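PDB 5H99: geobacter metallireducens SMUG1 from Geobacter metallireducens, which is a SMUG1 protein of the uracil DNA glycosylase superfamily, with a parallel beta sheet packed among helices. Local coordinates for residues L35-P40 / G88-P93. The protein carries 1 engineered substitution. Residues are numbered along the deposited sequence; the frame is centred on the assembly and turned at random.
Sequences LYAREP and GTVTRP
Thr91 and Tyr36 are joined through their backbones: Thr91 N donates to Tyr36 O over 3.1 Å, with an N-H...O angle of 151°. Four residues on stands Pro40, which has no N-H to offer, so Tyr36 O can be met from the loop. At Ala37, helix 33-36 gives way to helix 38-48. Val90 CA adds a CA-H...O contact to the same oxygen. A second polar grip lies at the start of helix 38-48. Glu39, with CG anti to its backbone N (chi1 -156°) and its chain extended beyond, carries OE1 to Thr89 N at 2.6 Å, and the donor approaches from above the carboxylate plane. A long acidic side chain suits this solvent-exposed position, where it can reach over to a backbone N-H of the loop.

The apolar contacts centre on Tyr36 and Val90. Pro93 CG sits over one face of the Tyr36 ring, 3.8 Å from its centroid, a CH-pi contact in which a rigid pyrrolidine meets a flat aromatic surface. Val90 CG1 lies at the ring edge, 3.9 Å from Tyr36 CD1. The other branch, Val90 CG2, touches Ala37 CB and, at 3.8 Å, Pro40 CG, so the two branches span the junction and touch both helices. The phenol OH bonds to Ala68 O, and Val102 touches Tyr36, Val90 and Pro93. In this member of the uracil DNA glycosylase superfamily, the extended loop following helix 77-82 is thus fastened across a helix-to-helix junction.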
loop_
_atom_site.group_PDB
_atom_site.type_symbol
_atom_site.label_atom_id
_atom_site.label_comp_id
_atom_site.label_asym_id
_atom_site.label_seq_id
_atom_site.Cartn_x
_atom_site.Cartn_y
_atom_site.Cartn_z
ATOM N N LEU A 35 0.369 -12.097 -3.819
ATOM C CA LEU A 35 0.639 -13.403 -4.415
ATOM C C LEU A 35 1.179 -13.317 -5.842
ATOM O O LEU A 35 2.280 -13.795 -6.113
ATOM C CB LEU A 35 -0.620 -14.275 -4.392
ATOM C CG LEU A 35 -1.192 -14.586 -3.006
ATOM C CD1 LEU A 35 -2.539 -15.285 -3.116
ATOM C CD2 LEU A 35 -0.212 -15.432 -2.206
ATOM N N TYR A 36 0.421 -12.712 -6.754
ATOM C CA TYR A 36 0.781 -12.781 -8.169
ATOM C C TYR A 36 1.887 -11.792 -8.528
ATOM O O TYR A 36 2.498 -11.889 -9.592
ATOM C CB TYR A 36 -0.445 -12.547 -9.067
ATOM C CG TYR A 36 -1.082 -11.170 -9.005
ATOM C CD1 TYR A 36 -0.511 -10.087 -9.664
ATOM C CD2 TYR A 36 -2.280 -10.965 -8.332
ATOM C CE1 TYR A 36 -1.094 -8.835 -9.625
ATOM C CE2 TYR A 36 -2.875 -9.715 -8.292
ATOM C CZ TYR A 36 -2.276 -8.653 -8.940
ATOM O OH TYR A 36 -2.858 -7.408 -8.904
ATOM N N ALA A 37 2.140 -10.842 -7.636
ATOM C CA ALA A 37 3.217 -9.881 -7.831
ATOM C C ALA A 37 4.140 -9.905 -6.621
ATOM O O ALA A 37 4.698 -8.881 -6.230
ATOM C CB ALA A 37 2.662 -8.484 -8.060
ATOM N N ARG A 38 4.278 -11.088 -6.027
ATOM C CA ARG A 38 5.128 -11.276 -4.858
ATOM C C ARG A 38 6.572 -10.864 -5.114
ATOM O O ARG A 38 7.235 -10.342 -4.227
ATOM C CB ARG A 38 5.102 -12.733 -4.392
ATOM C CG ARG A 38 5.836 -12.940 -3.076
ATOM C CD ARG A 38 5.949 -14.401 -2.688
ATOM N NE ARG A 38 6.634 -14.552 -1.407
ATOM C CZ ARG A 38 7.952 -14.486 -1.249
ATOM N NH1 ARG A 38 8.739 -14.269 -2.295
ATOM N NH2 ARG A 38 8.484 -14.632 -0.043
ATOM N N GLU A 39 7.062 -11.119 -6.323
ATOM C CA GLU A 39 8.472 -10.907 -6.631
ATOM C C GLU A 39 8.879 -9.419 -6.597
ATOM O O GLU A 39 9.819 -9.060 -5.879
ATOM C CB GLU A 39 8.804 -11.536 -7.990
ATOM C CG GLU A 39 10.254 -11.912 -8.192
ATOM C CD GLU A 39 10.473 -12.628 -9.510
ATOM O OE1 GLU A 39 10.518 -11.947 -10.556
ATOM O OE2 GLU A 39 10.596 -13.872 -9.501
ATOM N N PRO A 40 8.180 -8.545 -7.354
ATOM C CA PRO A 40 8.552 -7.130 -7.227
ATOM C C PRO A 40 8.233 -6.549 -5.849
ATOM O O PRO A 40 8.961 -5.677 -5.369
ATOM C CB PRO A 40 7.716 -6.445 -8.312
ATOM C CG PRO A 40 6.585 -7.367 -8.563
ATOM C CD PRO A 40 7.126 -8.739 -8.368
ATOM N N GLY A 88 10.375 -7.475 -12.028
ATOM C CA GLY A 88 9.854 -8.710 -11.475
ATOM C C GLY A 88 8.881 -9.489 -12.332
ATOM O O GLY A 88 8.366 -8.998 -13.338
ATOM N N THR A 89 8.634 -10.723 -11.909
ATOM C CA THR A 89 7.620 -11.565 -12.515
ATOM C C THR A 89 6.258 -11.184 -11.959
ATOM O O THR A 89 6.036 -11.244 -10.750
ATOM C CB THR A 89 7.888 -13.058 -12.255
ATOM O OG1 THR A 89 8.964 -13.504 -13.089
ATOM C CG2 THR A 89 6.644 -13.886 -12.550
ATOM N N VAL A 90 5.350 -10.777 -12.837
ATOM C CA VAL A 90 3.980 -10.515 -12.426
ATOM C C VAL A 90 3.032 -11.352 -13.268
ATOM O O VAL A 90 2.860 -11.108 -14.462
ATOM C CB VAL A 90 3.611 -9.025 -12.556
ATOM C CG1 VAL A 90 2.153 -8.807 -12.185
ATOM C CG2 VAL A 90 4.516 -8.175 -11.676
ATOM N N THR A 91 2.418 -12.345 -12.635
ATOM C CA THR A 91 1.476 -13.210 -13.325
ATOM C C THR A 91 0.069 -12.675 -13.121
ATOM O O THR A 91 -0.190 -11.926 -12.181
ATOM C CB THR A 91 1.556 -14.667 -12.830
ATOM O OG1 THR A 91 1.216 -14.724 -11.439
ATOM C CG2 THR A 91 2.958 -15.223 -13.032
ATOM N N ARG A 92 -0.835 -13.054 -14.013
ATOM C CA ARG A 92 -2.200 -12.560 -13.960
ATOM C C ARG A 92 -2.979 -13.297 -12.881
ATOM O O ARG A 92 -2.796 -14.501 -12.692
ATOM C CB ARG A 92 -2.869 -12.710 -15.325
ATOM C CG ARG A 92 -2.082 -12.033 -16.433
ATOM C CD ARG A 92 -2.863 -11.935 -17.727
ATOM N NE ARG A 92 -2.022 -11.418 -18.803
ATOM C CZ ARG A 92 -1.978 -10.140 -19.165
ATOM N NH1 ARG A 92 -2.725 -9.245 -18.533
ATOM N NH2 ARG A 92 -1.183 -9.755 -20.154
ATOM N N PRO A 93 -3.843 -12.571 -12.157
ATOM C CA PRO A 93 -4.675 -13.186 -11.121
ATOM C C PRO A 93 -5.617 -14.209 -11.732
ATOM O O PRO A 93 -6.004 -14.055 -12.891
ATOM C CB PRO A 93 -5.459 -12.003 -10.537
ATOM C CG PRO A 93 -4.764 -10.775 -11.030
ATOM C CD PRO A 93 -4.152 -11.146 -12.337
#